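Local atomic coordinates of polysaccharide biosynthesis protein CapD (PDB entry 6BWC), a protein that binds NADP and UDP-N-acetylglucosamine and, as an enzyme required for CMP-pseudaminic acid biosynthesis, probably modifies this nucleotide sugar by short-chain-dehydrogenase chemistry. Residues T16-K21 / M205-A210; I215-I220 / E225-K230; F46-E51 / I59-G64. The protein carries 2 engineered substitutions. All blocks are in the same frame, centred on the assembly; numbering follows the deposited sequence.

The three contacts show how chemistry follows place in one Rossmann-type fold. Contact 1, near the centre of the fold, packs two helix starts together and turns one of them to NADP, so polar cofactor binding sits beside thin apolar packing. Contact 2 uses the later turns of the same helix, 207-220, and is buried and apolar; Leu-229 of its strand touches Met-205 and Gln-209 of contact 1. Contact 3 lies farthest out, on edge strand 59-63, and mixes an amide with a tyrosine ring near a subunit interface. Lys-21 joins contacts 1 and 3 through its aliphatic chain on Leu-48 and a long, weak ion pair with Glu-51.

Contact 1: residues T16-K21 / M205-A210; sequences TGTIGK and MTLNQA. With NAP (NADP nicotinamide-adenine-dinucleotide phosphate), chain N.
Ile-19 and Ala-210 form the enclosed part of this contact between two helix starts: Ile-19 CG1 stands 4.4 Å from Ala-210 CB, both residues are buried, and Val-172 packs on both while Phe-169 covers Ile-19. The more open side is made by Leu-207 on Thr-18, both partly exposed. There Leu-207 CD1 rests 3.6 Å from both the carbonyl O and the CG2 of Thr-18. The extended first torsion of the leucine, with CG opposite its own backbone N (-178°), carries the branch out over the first turn of helix 18-29.

Helix 207-220 is capped at its start by a capping box of Thr-206 and Gln-209. Thr-206 OG1 accepts from Gln-209 N at 2.9 Å, and Gln-209 OE1 takes the N-H of Thr-206 in return, in its carbonyl plane and on a lone pair.

The same turn of helix 18-29 also holds the cofactor, and Ile-19 serves both, its CD1 lying 3.8 Å from NAP O5D. Gly-17, with no side chain, lets the backbone lie close against the ribose and pyrophosphate. The next two amides point nearly straight at the pyrophosphate: Thr-18 N to NAP O1A at 3.1 Å (166°) and Ile-19 N to NAP O1N at 2.9 Å (172°). The positive end of the helix dipole would favour these charged oxygens. Thr-16 OG1 pairs with the ribose hydroxyl O3B of NAP at 2.6 Å, and Thr-18 OG1 turns instead to Arg-176 N. This strand-turn-helix, with Gly-15, Gly-17 and Gly-20, fits the dinucleotide-binding GxGxxG motif of the Rossmann fold.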
loop_
_atom_site.group_PDB
_atom_site.type_symbol
_atom_site.label_atom_id
_atom_site.label_comp_id
_atom_site.label_asym_id
_atom_site.label_seq_id
_atom_site.Cartn_x
_atom_site.Cartn_y
_atom_site.Cartn_z
ATOM N N THR C 16 17.950 11.943 -17.935
ATOM C CA THR C 16 19.367 11.560 -17.844
ATOM C C THR C 16 19.819 10.680 -19.001
ATOM O O THR C 16 21.011 10.596 -19.278
ATOM C CB THR C 16 19.723 10.851 -16.510
ATOM O OG1 THR C 16 18.814 9.773 -16.240
ATOM C CG2 THR C 16 19.712 11.841 -15.346
ATOM N N GLY C 17 18.875 10.027 -19.666
ATOM C CA GLY C 17 19.185 9.118 -20.771
ATOM C C GLY C 17 19.399 9.771 -22.127
ATOM O O GLY C 17 19.390 10.992 -22.241
ATOM N N THR C 18 19.573 8.929 -23.148
ATOM C CA THR C 18 19.958 9.356 -24.488
ATOM C C THR C 18 18.970 10.361 -25.096
ATOM O O THR C 18 19.358 11.462 -25.541
ATOM C CB THR C 18 20.102 8.135 -25.416
ATOM O OG1 THR C 18 21.212 7.349 -24.983
ATOM C CG2 THR C 18 20.297 8.539 -26.897
ATOM N N ILE C 19 17.700 9.976 -25.103
ATOM C CA ILE C 19 16.669 10.789 -25.730
ATOM C C ILE C 19 16.209 11.934 -24.821
ATOM O O ILE C 19 15.914 13.035 -25.301
ATOM C CB ILE C 19 15.521 9.894 -26.234
ATOM C CG1 ILE C 19 16.026 9.108 -27.453
ATOM C CG2 ILE C 19 14.291 10.718 -26.604
ATOM C CD1 ILE C 19 15.255 7.861 -27.770
ATOM N N GLY C 20 16.184 11.685 -23.517
ATOM C CA GLY C 20 15.839 12.711 -22.542
ATOM C C GLY C 20 16.803 13.879 -22.445
ATOM O O GLY C 20 16.355 15.009 -22.280
ATOM N N LYS C 21 18.110 13.612 -22.527
ATOM C CA LYS C 21 19.104 14.683 -22.623
ATOM C C LYS C 21 18.967 15.475 -23.919
ATOM O O LYS C 21 18.931 16.713 -23.887
ATOM C CB LYS C 21 20.539 14.172 -22.552
ATOM C CG LYS C 21 21.072 13.897 -21.149
ATOM C CD LYS C 21 22.597 14.090 -21.071
ATOM C CE LYS C 21 23.410 13.154 -21.968
ATOM N NZ LYS C 21 24.562 13.874 -22.593
ATOM N N MET C 205 16.607 5.233 -36.656
ATOM C CA MET C 205 16.513 6.696 -36.721
ATOM C C MET C 205 17.700 7.343 -35.996
ATOM O O MET C 205 18.365 6.705 -35.191
ATOM C CB MET C 205 15.157 7.186 -36.161
ATOM C CG MET C 205 14.970 7.057 -34.660
ATOM S SD MET C 205 13.249 7.095 -34.067
ATOM C CE MET C 205 12.736 8.682 -34.734
ATOM N N THR C 206 17.986 8.601 -36.327
ATOM C CA THR C 206 19.007 9.406 -35.626
ATOM C C THR C 206 18.493 9.952 -34.252
ATOM O O THR C 206 17.293 9.942 -33.932
ATOM C CB THR C 206 19.546 10.580 -36.517
ATOM O OG1 THR C 206 18.541 11.582 -36.714
ATOM C CG2 THR C 206 20.060 10.075 -37.893
ATOM N N LEU C 207 19.411 10.420 -33.430
ATOM C CA LEU C 207 19.027 11.012 -32.163
ATOM C C LEU C 207 18.169 12.233 -32.404
ATOM O O LEU C 207 17.200 12.423 -31.689
ATOM C CB LEU C 207 20.276 11.382 -31.380
ATOM C CG LEU C 207 20.165 11.978 -29.988
ATOM C CD1 LEU C 207 19.193 11.201 -29.122
ATOM C CD2 LEU C 207 21.550 11.979 -29.348
ATOM N N ASN C 208 18.516 13.025 -33.432
ATOM C CA ASN C 208 17.779 14.265 -33.800
ATOM C C ASN C 208 16.454 13.989 -34.464
ATOM O O ASN C 208 15.510 14.738 -34.300
ATOM C CB ASN C 208 18.574 15.162 -34.771
ATOM C CG ASN C 208 19.878 15.649 -34.185
ATOM O OD1 ASN C 208 20.920 15.034 -34.397
ATOM N ND2 ASN C 208 19.829 16.728 -33.424
ATOM N N GLN C 209 16.410 12.958 -35.286
ATOM C CA GLN C 209 15.140 12.450 -35.785
ATOM C C GLN C 209 14.184 12.089 -34.611
ATOM O O GLN C 209 13.014 12.478 -34.605
ATOM C CB GLN C 209 15.403 11.252 -36.723
ATOM C CG GLN C 209 15.899 11.679 -38.112
ATOM C CD GLN C 209 16.066 10.532 -39.108
ATOM O OE1 GLN C 209 16.699 9.513 -38.836
ATOM N NE2 GLN C 209 15.491 10.705 -40.277
ATOM N N ALA C 210 14.722 11.387 -33.611
ATOM C CA ALA C 210 13.982 10.996 -32.404
ATOM C C ALA C 210 13.594 12.199 -31.582
ATOM O O ALA C 210 12.447 12.351 -31.210
ATOM C CB ALA C 210 14.795 10.017 -31.555
HETATM P PA NAP N . 17.794 5.395 -21.663
HETATM O O1A NAP N . 19.067 6.031 -22.145
HETATM O O2A NAP N . 17.936 4.119 -20.906
HETATM O O5B NAP N . 16.953 6.436 -20.800
HETATM C C5B NAP N . 16.112 5.966 -19.744
HETATM C C4B NAP N . 15.799 7.119 -18.796
HETATM O O4B NAP N . 14.808 6.785 -17.827
HETATM C C3B NAP N . 17.022 7.472 -17.992
HETATM O O3B NAP N . 16.910 8.874 -17.763
HETATM C C2B NAP N . 16.860 6.650 -16.740
HETATM O O2B NAP N . 17.690 7.195 -15.736
HETATM C C1B NAP N . 15.354 6.767 -16.502
HETATM N N9A NAP N . 14.620 5.712 -15.723
HETATM C C8A NAP N . 14.647 4.352 -15.828
HETATM N N7A NAP N . 13.787 3.745 -14.940
HETATM C C5A NAP N . 13.187 4.735 -14.255
HETATM C C6A NAP N . 12.184 4.858 -13.168
HETATM N N6A NAP N . 11.613 3.785 -12.604
HETATM N N1A NAP N . 11.837 6.086 -12.748
HETATM C C2A NAP N . 12.373 7.204 -13.268
HETATM N N3A NAP N . 13.291 7.178 -14.247
HETATM C C4A NAP N . 13.732 6.010 -14.776
HETATM O O3 NAP N . 16.734 5.161 -22.857
HETATM P PN NAP N . 16.578 6.004 -24.233
HETATM O O1N NAP N . 16.791 7.495 -24.014
HETATM O O2N NAP N . 17.313 5.279 -25.319
HETATM O O5D NAP N . 15.055 5.725 -24.593
HETATM C C5D NAP N . 14.064 6.566 -24.056
HETATM C C4D NAP N . 12.679 6.040 -24.419
HETATM O O4D NAP N . 12.674 5.748 -25.823
HETATM C C3D NAP N . 12.176 4.774 -23.703
HETATM O O3D NAP N . 10.837 5.007 -23.259
HETATM C C2D NAP N . 12.199 3.685 -24.750
HETATM O O2D NAP N . 11.137 2.739 -24.588
HETATM C C1D NAP N . 12.039 4.483 -26.043
HETATM N N1N NAP N . 12.611 3.850 -27.238
HETATM C C2N NAP N . 13.947 3.834 -27.371
HETATM C C3N NAP N . 14.597 3.269 -28.454
HETATM C C7N NAP N . 16.080 3.224 -28.580
HETATM O O7N NAP N . 16.564 2.542 -29.486
HETATM N N7N NAP N . 16.878 3.872 -27.728
HETATM C C4N NAP N . 13.783 2.687 -29.551
HETATM C C5N NAP N . 12.339 2.750 -29.300
HETATM C C6N NAP N . 11.804 3.346 -28.171
HETATM P P2B NAP N . 18.077 6.357 -14.414
HETATM O O1X NAP N . 19.182 7.248 -13.879
HETATM O O2X NAP N . 16.859 6.406 -13.516
HETATM O O3X NAP N . 18.485 4.938 -14.877
#

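Contact 2: residues I215-I220 / E225-K230; sequences IEAMKI and ETFILK
Ile-220 N donates to Glu-216 O at 2.8 Å in the last turn of helix 207-220, and the CG2 of the same isoleucine meets the ring of Phe-227. The helix lies against strand 226-229, only a short loop away. Everything that crosses from helix to strand is apolar and centres on one aromatic ring.

Ala-217 makes the main touch. Its CB points to the strand and comes to 3.4 Å from Phe-227 CD1 and 3.7 Å from Phe-227 CE1, while its CA sits 3.9 Å above the ring plane, displaced toward the rim. With only a methyl at Ala-217, the helix backbone itself comes to lie over the ring face. Ile-220 adds a lighter touch, CG2 lying 4.3 Å from Phe-227 CZ and approaching the ring at a slant; the end of this exposed side chain leads away from the strand. With its first torsion at -63°, Phe-227 sets CG opposite its carbonyl carbon and presents the ring to the helix.

Other side chains pack round the ring: Leu-213 from the same helix, Thr-165 from strand 163-169, and Met-290 and Ile-292 from strand 290-293. Strand 226-229 is an inner strand of the large sheet, its backbone bonded to Ser-166 on one neighbour and to Phe-291 and Ile-293 on the other. At the helix end, Lys-123 NZ bonds to Met-218 O.

Polar bonds thus run within the helix, to sheet neighbours or to Lys-123, and none joins the two segments. The interface implies attachment by shape and hydrophobic burial, with the Phe-227 ring lying against Ala-217 and Ile-220.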
loop_
_atom_site.group_PDB
_atom_site.type_symbol
_atom_site.label_atom_id
_atom_site.label_comp_id
_atom_site.label_asym_id
_atom_site.label_seq_id
_atom_site.Cartn_x
_atom_site.Cartn_y
_atom_site.Cartn_z
ATOM N N ILE C 215 9.488 16.351 -29.811
ATOM C CA ILE C 215 9.226 17.790 -29.692
ATOM C C ILE C 215 8.081 18.284 -30.631
ATOM O O ILE C 215 7.196 19.026 -30.166
ATOM C CB ILE C 215 10.544 18.595 -29.834
ATOM C CG1 ILE C 215 11.321 18.524 -28.532
ATOM C CG2 ILE C 215 10.288 20.054 -30.172
ATOM C CD1 ILE C 215 12.774 18.903 -28.662
ATOM N N GLU C 216 8.078 17.873 -31.911
ATOM C CA GLU C 216 6.950 18.213 -32.853
ATOM C C GLU C 216 5.597 17.756 -32.342
ATOM O O GLU C 216 4.643 18.535 -32.290
ATOM C CB GLU C 216 7.127 17.621 -34.258
ATOM C CG GLU C 216 7.376 18.669 -35.324
ATOM C CD GLU C 216 6.097 19.293 -35.875
ATOM O OE1 GLU C 216 5.236 18.532 -36.355
ATOM O OE2 GLU C 216 5.965 20.541 -35.873
ATOM N N ALA C 217 5.532 16.484 -31.965
ATOM C CA ALA C 217 4.315 15.913 -31.405
ATOM C C ALA C 217 3.892 16.630 -30.127
ATOM O O ALA C 217 2.714 16.691 -29.834
ATOM C CB ALA C 217 4.492 14.422 -31.156
ATOM N N MET C 218 4.854 17.157 -29.366
ATOM C CA MET C 218 4.545 18.019 -28.208
ATOM C C MET C 218 3.751 19.265 -28.633
ATOM O O MET C 218 2.755 19.614 -28.009
ATOM C CB MET C 218 5.831 18.476 -27.511
ATOM C CG MET C 218 5.830 18.355 -26.002
ATOM S SD MET C 218 4.277 18.424 -25.096
ATOM C CE MET C 218 4.842 17.479 -23.696
ATOM N N LYS C 219 4.218 19.903 -29.711
ATOM C CA LYS C 219 3.668 21.157 -30.221
ATOM C C LYS C 219 2.373 20.994 -31.000
ATOM O O LYS C 219 1.474 21.810 -30.865
ATOM C CB LYS C 219 4.694 21.830 -31.142
ATOM C CG LYS C 219 5.957 22.351 -30.463
ATOM C CD LYS C 219 7.214 22.024 -31.270
ATOM C CE LYS C 219 8.062 23.241 -31.612
ATOM N NZ LYS C 219 8.910 23.731 -30.489
ATOM N N ILE C 220 2.297 19.956 -31.826
ATOM C CA ILE C 220 1.234 19.805 -32.853
ATOM C C ILE C 220 -0.015 19.053 -32.375
ATOM O O ILE C 220 -1.140 19.294 -32.882
ATOM C CB ILE C 220 1.791 19.050 -34.107
ATOM C CG1 ILE C 220 2.848 19.892 -34.832
ATOM C CG2 ILE C 220 0.691 18.638 -35.098
ATOM C CD1 ILE C 220 2.391 21.256 -35.326
ATOM N N GLU C 225 -3.394 10.787 -30.614
ATOM C CA GLU C 225 -2.769 10.364 -31.870
ATOM C C GLU C 225 -1.455 9.690 -31.590
ATOM O O GLU C 225 -0.983 9.679 -30.441
ATOM C CB GLU C 225 -2.615 11.501 -32.880
ATOM C CG GLU C 225 -1.998 12.786 -32.389
ATOM C CD GLU C 225 -2.829 13.987 -32.786
ATOM O OE1 GLU C 225 -3.209 14.753 -31.876
ATOM O OE2 GLU C 225 -3.135 14.154 -33.998
ATOM N N THR C 226 -0.905 9.079 -32.641
ATOM C CA THR C 226 0.385 8.391 -32.584
ATOM C C THR C 226 1.225 8.815 -33.788
ATOM O O THR C 226 0.869 8.516 -34.911
ATOM C CB THR C 226 0.193 6.850 -32.523
ATOM O OG1 THR C 226 -0.538 6.507 -31.334
ATOM C CG2 THR C 226 1.544 6.109 -32.517
ATOM N N PHE C 227 2.324 9.520 -33.551
ATOM C CA PHE C 227 3.241 9.907 -34.633
ATOM C C PHE C 227 4.364 8.865 -34.890
ATOM O O PHE C 227 5.043 8.443 -33.955
ATOM C CB PHE C 227 3.879 11.255 -34.305
ATOM C CG PHE C 227 2.902 12.391 -34.206
ATOM C CD1 PHE C 227 2.254 12.668 -33.026
ATOM C CD2 PHE C 227 2.655 13.202 -35.294
ATOM C CE1 PHE C 227 1.369 13.735 -32.938
ATOM C CE2 PHE C 227 1.759 14.252 -35.221
ATOM C CZ PHE C 227 1.116 14.523 -34.036
ATOM N N ILE C 228 4.556 8.458 -36.148
ATOM C CA ILE C 228 5.691 7.593 -36.536
ATOM C C ILE C 228 6.425 8.172 -37.745
ATOM O O ILE C 228 5.823 8.635 -38.706
ATOM C CB ILE C 228 5.288 6.145 -36.900
ATOM C CG1 ILE C 228 4.241 5.593 -35.940
ATOM C CG2 ILE C 228 6.523 5.240 -36.959
ATOM C CD1 ILE C 228 2.826 5.771 -36.435
ATOM N N LEU C 229 7.743 8.081 -37.690
ATOM C CA LEU C 229 8.616 8.742 -38.634
ATOM C C LEU C 229 8.942 7.770 -39.741
ATOM O O LEU C 229 9.081 6.579 -39.477
ATOM C CB LEU C 229 9.887 9.154 -37.901
ATOM C CG LEU C 229 10.732 10.270 -38.506
ATOM C CD1 LEU C 229 9.991 11.616 -38.542
ATOM C CD2 LEU C 229 12.036 10.390 -37.708
ATOM N N LYS C 230 9.047 8.257 -40.977
ATOM C CA LYS C 230 9.444 7.389 -42.095
ATOM C C LYS C 230 10.918 7.146 -41.851
ATOM O O LYS C 230 11.699 8.088 -41.837
ATOM C CB LYS C 230 9.254 8.031 -43.470
ATOM C CG LYS C 230 7.936 8.745 -43.715
ATOM C CD LYS C 230 7.100 8.145 -44.842
ATOM C CE LYS C 230 6.383 9.250 -45.601
ATOM N NZ LYS C 230 5.061 8.863 -46.131
#

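Contact 3: residues F46-E51 / I59-G64; sequences FLLQEE and IRYLIG
This is a helix-on-sheet contact within a beta-alpha-beta unit: helix 42-51, which follows strand 34-39, packs on strand 59-63, the outermost strand of the main sheet within this chain. Tyr-61 carries the strand side alone, and two consecutive helix residues, Leu-48 and Gln-49, receive it in different ways.

Gln-49 works over a face of the ring. Its NE2 stands 3.1 Å above the ring plane, shifted toward the rim near CG, and the amide plane is inclined by 48° to the ring, so the two groups are neither stacked flat nor set at right angles. A bend at chi2 (141°) brings the amide back over the aromatic base, while the tyrosine runs the opposite way, under the helix backbone, until its OH lies 3.9 Å from Gln-49 CA. Leu-48 instead meets the rim: its CD2 lies in the ring plane, 3.7 Å from Tyr-61 CE1, with Leu-48 CG at the same distance from that carbon. The leucine is the buried partner, touching Val-37 of the neighbouring strand and Leu-24 of helix 18-29.

The phenol oxygen finds its polar partner outside both segments, in a hydrogen bond with Asn-56 OD1 in the connecting loop, which Gln-49 also touches. Phe-93 of a second subunit packs on Gln-49 and Ile-63, and Asn-97 OD1 of that subunit bonds to Ile-63 N. Farther along, Gly-64 touches NADP.

Ring edge against aliphatic carbon and ring face beneath an amide combine apolar and polar contact on one ring. Any attraction of the amide nitrogen to the pi cloud is probably modest, so the attachment probably owes more to packing around the ring, with the Asn-56 bond steadying the phenol end.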
loop_
_atom_site.group_PDB
_atom_site.type_symbol
_atom_site.label_atom_id
_atom_site.label_comp_id
_atom_site.label_asym_id
_atom_site.label_seq_id
_atom_site.Cartn_x
_atom_site.Cartn_y
_atom_site.Cartn_z
ATOM N N PHE C 46 24.418 13.566 -11.456
ATOM C CA PHE C 46 25.705 14.199 -11.133
ATOM C C PHE C 46 26.534 14.479 -12.387
ATOM O O PHE C 46 27.054 15.572 -12.537
ATOM C CB PHE C 46 26.494 13.345 -10.121
ATOM C CG PHE C 46 27.888 13.861 -9.819
ATOM C CD1 PHE C 46 28.072 15.028 -9.079
ATOM C CD2 PHE C 46 29.017 13.167 -10.271
ATOM C CE1 PHE C 46 29.350 15.499 -8.801
ATOM C CE2 PHE C 46 30.294 13.636 -10.001
ATOM C CZ PHE C 46 30.459 14.801 -9.262
ATOM N N LEU C 47 26.640 13.512 -13.293
ATOM C CA LEU C 47 27.350 13.744 -14.554
ATOM C C LEU C 47 26.728 14.882 -15.369
ATOM O O LEU C 47 27.439 15.800 -15.764
ATOM C CB LEU C 47 27.400 12.472 -15.390
ATOM C CG LEU C 47 28.314 11.366 -14.853
ATOM C CD1 LEU C 47 28.166 10.131 -15.736
ATOM C CD2 LEU C 47 29.776 11.808 -14.777
ATOM N N LEU C 48 25.409 14.814 -15.577
ATOM C CA LEU C 48 24.630 15.834 -16.295
ATOM C C LEU C 48 24.799 17.191 -15.665
ATOM O O LEU C 48 25.174 18.139 -16.340
ATOM C CB LEU C 48 23.137 15.473 -16.322
ATOM C CG LEU C 48 22.120 16.363 -17.078
ATOM C CD1 LEU C 48 22.487 16.557 -18.538
ATOM C CD2 LEU C 48 20.722 15.751 -16.985
ATOM N N GLN C 49 24.529 17.276 -14.372
ATOM C CA GLN C 49 24.831 18.478 -13.583
ATOM C C GLN C 49 26.194 19.102 -13.990
ATOM O O GLN C 49 26.293 20.273 -14.350
ATOM C CB GLN C 49 24.857 18.118 -12.083
ATOM C CG GLN C 49 24.310 19.175 -11.131
ATOM C CD GLN C 49 23.507 18.570 -9.981
ATOM O OE1 GLN C 49 23.882 18.683 -8.820
ATOM N NE2 GLN C 49 22.397 17.916 -10.308
ATOM N N GLU C 50 27.236 18.287 -13.968
ATOM C CA GLU C 50 28.584 18.769 -14.250
ATOM C C GLU C 50 28.794 19.148 -15.728
ATOM O O GLU C 50 29.549 20.068 -16.058
ATOM C CB GLU C 50 29.616 17.732 -13.816
ATOM C CG GLU C 50 30.937 18.362 -13.437
ATOM C CD GLU C 50 30.877 19.197 -12.177
ATOM O OE1 GLU C 50 29.995 18.999 -11.307
ATOM O OE2 GLU C 50 31.755 20.058 -12.059
ATOM N N GLU C 51 28.108 18.446 -16.607
ATOM C CA GLU C 51 28.166 18.729 -18.023
ATOM C C GLU C 51 27.429 20.025 -18.363
ATOM O O GLU C 51 27.729 20.650 -19.362
ATOM C CB GLU C 51 27.558 17.550 -18.745
ATOM C CG GLU C 51 27.753 17.486 -20.232
ATOM C CD GLU C 51 26.986 16.314 -20.792
ATOM O OE1 GLU C 51 26.854 15.286 -20.069
ATOM O OE2 GLU C 51 26.490 16.440 -21.936
ATOM N N ILE C 59 17.351 24.915 -15.023
ATOM C CA ILE C 59 17.273 23.452 -14.936
ATOM C C ILE C 59 17.191 23.036 -13.484
ATOM O O ILE C 59 17.898 23.580 -12.659
ATOM C CB ILE C 59 18.522 22.779 -15.517
ATOM C CG1 ILE C 59 18.753 23.268 -16.951
ATOM C CG2 ILE C 59 18.388 21.260 -15.479
ATOM C CD1 ILE C 59 19.889 22.589 -17.692
ATOM N N ARG C 60 16.344 22.065 -13.170
ATOM C CA ARG C 60 16.275 21.492 -11.820
ATOM C C ARG C 60 16.510 19.986 -11.882
ATOM O O ARG C 60 16.168 19.356 -12.864
ATOM C CB ARG C 60 14.919 21.788 -11.183
ATOM C CG ARG C 60 14.584 23.274 -10.964
ATOM C CD ARG C 60 15.449 23.950 -9.906
ATOM N NE ARG C 60 16.357 24.897 -10.541
ATOM C CZ ARG C 60 16.188 26.219 -10.621
ATOM N NH1 ARG C 60 15.154 26.835 -10.052
ATOM N NH2 ARG C 60 17.085 26.951 -11.276
ATOM N N TYR C 61 17.108 19.407 -10.843
ATOM C CA TYR C 61 17.461 17.980 -10.860
ATOM C C TYR C 61 16.733 17.166 -9.758
ATOM O O TYR C 61 17.210 17.049 -8.629
ATOM C CB TYR C 61 18.987 17.835 -10.783
ATOM C CG TYR C 61 19.706 18.419 -11.981
ATOM C CD1 TYR C 61 19.943 17.658 -13.104
ATOM C CD2 TYR C 61 20.146 19.741 -11.983
ATOM C CE1 TYR C 61 20.578 18.193 -14.199
ATOM C CE2 TYR C 61 20.793 20.289 -13.078
ATOM C CZ TYR C 61 21.007 19.509 -14.186
ATOM O OH TYR C 61 21.640 20.023 -15.292
ATOM N N LEU C 62 15.586 16.590 -10.133
ATOM C CA LEU C 62 14.728 15.836 -9.225
ATOM C C LEU C 62 14.969 14.350 -9.305
ATOM O O LEU C 62 14.541 13.693 -10.245
ATOM C CB LEU C 62 13.246 16.094 -9.515
ATOM C CG LEU C 62 12.549 17.273 -8.826
ATOM C CD1 LEU C 62 13.442 18.502 -8.742
ATOM C CD2 LEU C 62 11.276 17.603 -9.596
ATOM N N ILE C 63 15.632 13.832 -8.278
ATOM C CA ILE C 63 15.772 12.403 -8.074
ATOM C C ILE C 63 14.416 11.825 -7.697
ATOM O O ILE C 63 13.686 12.409 -6.891
ATOM C CB ILE C 63 16.784 12.080 -6.959
ATOM C CG1 ILE C 63 18.202 12.532 -7.354
ATOM C CG2 ILE C 63 16.772 10.595 -6.617
ATOM C CD1 ILE C 63 18.887 11.661 -8.389
ATOM N N GLY C 64 14.087 10.679 -8.287
ATOM C CA GLY C 64 12.728 10.141 -8.193
ATOM C C GLY C 64 12.515 8.881 -9.013
ATOM O O GLY C 64 13.347 8.538 -9.880
#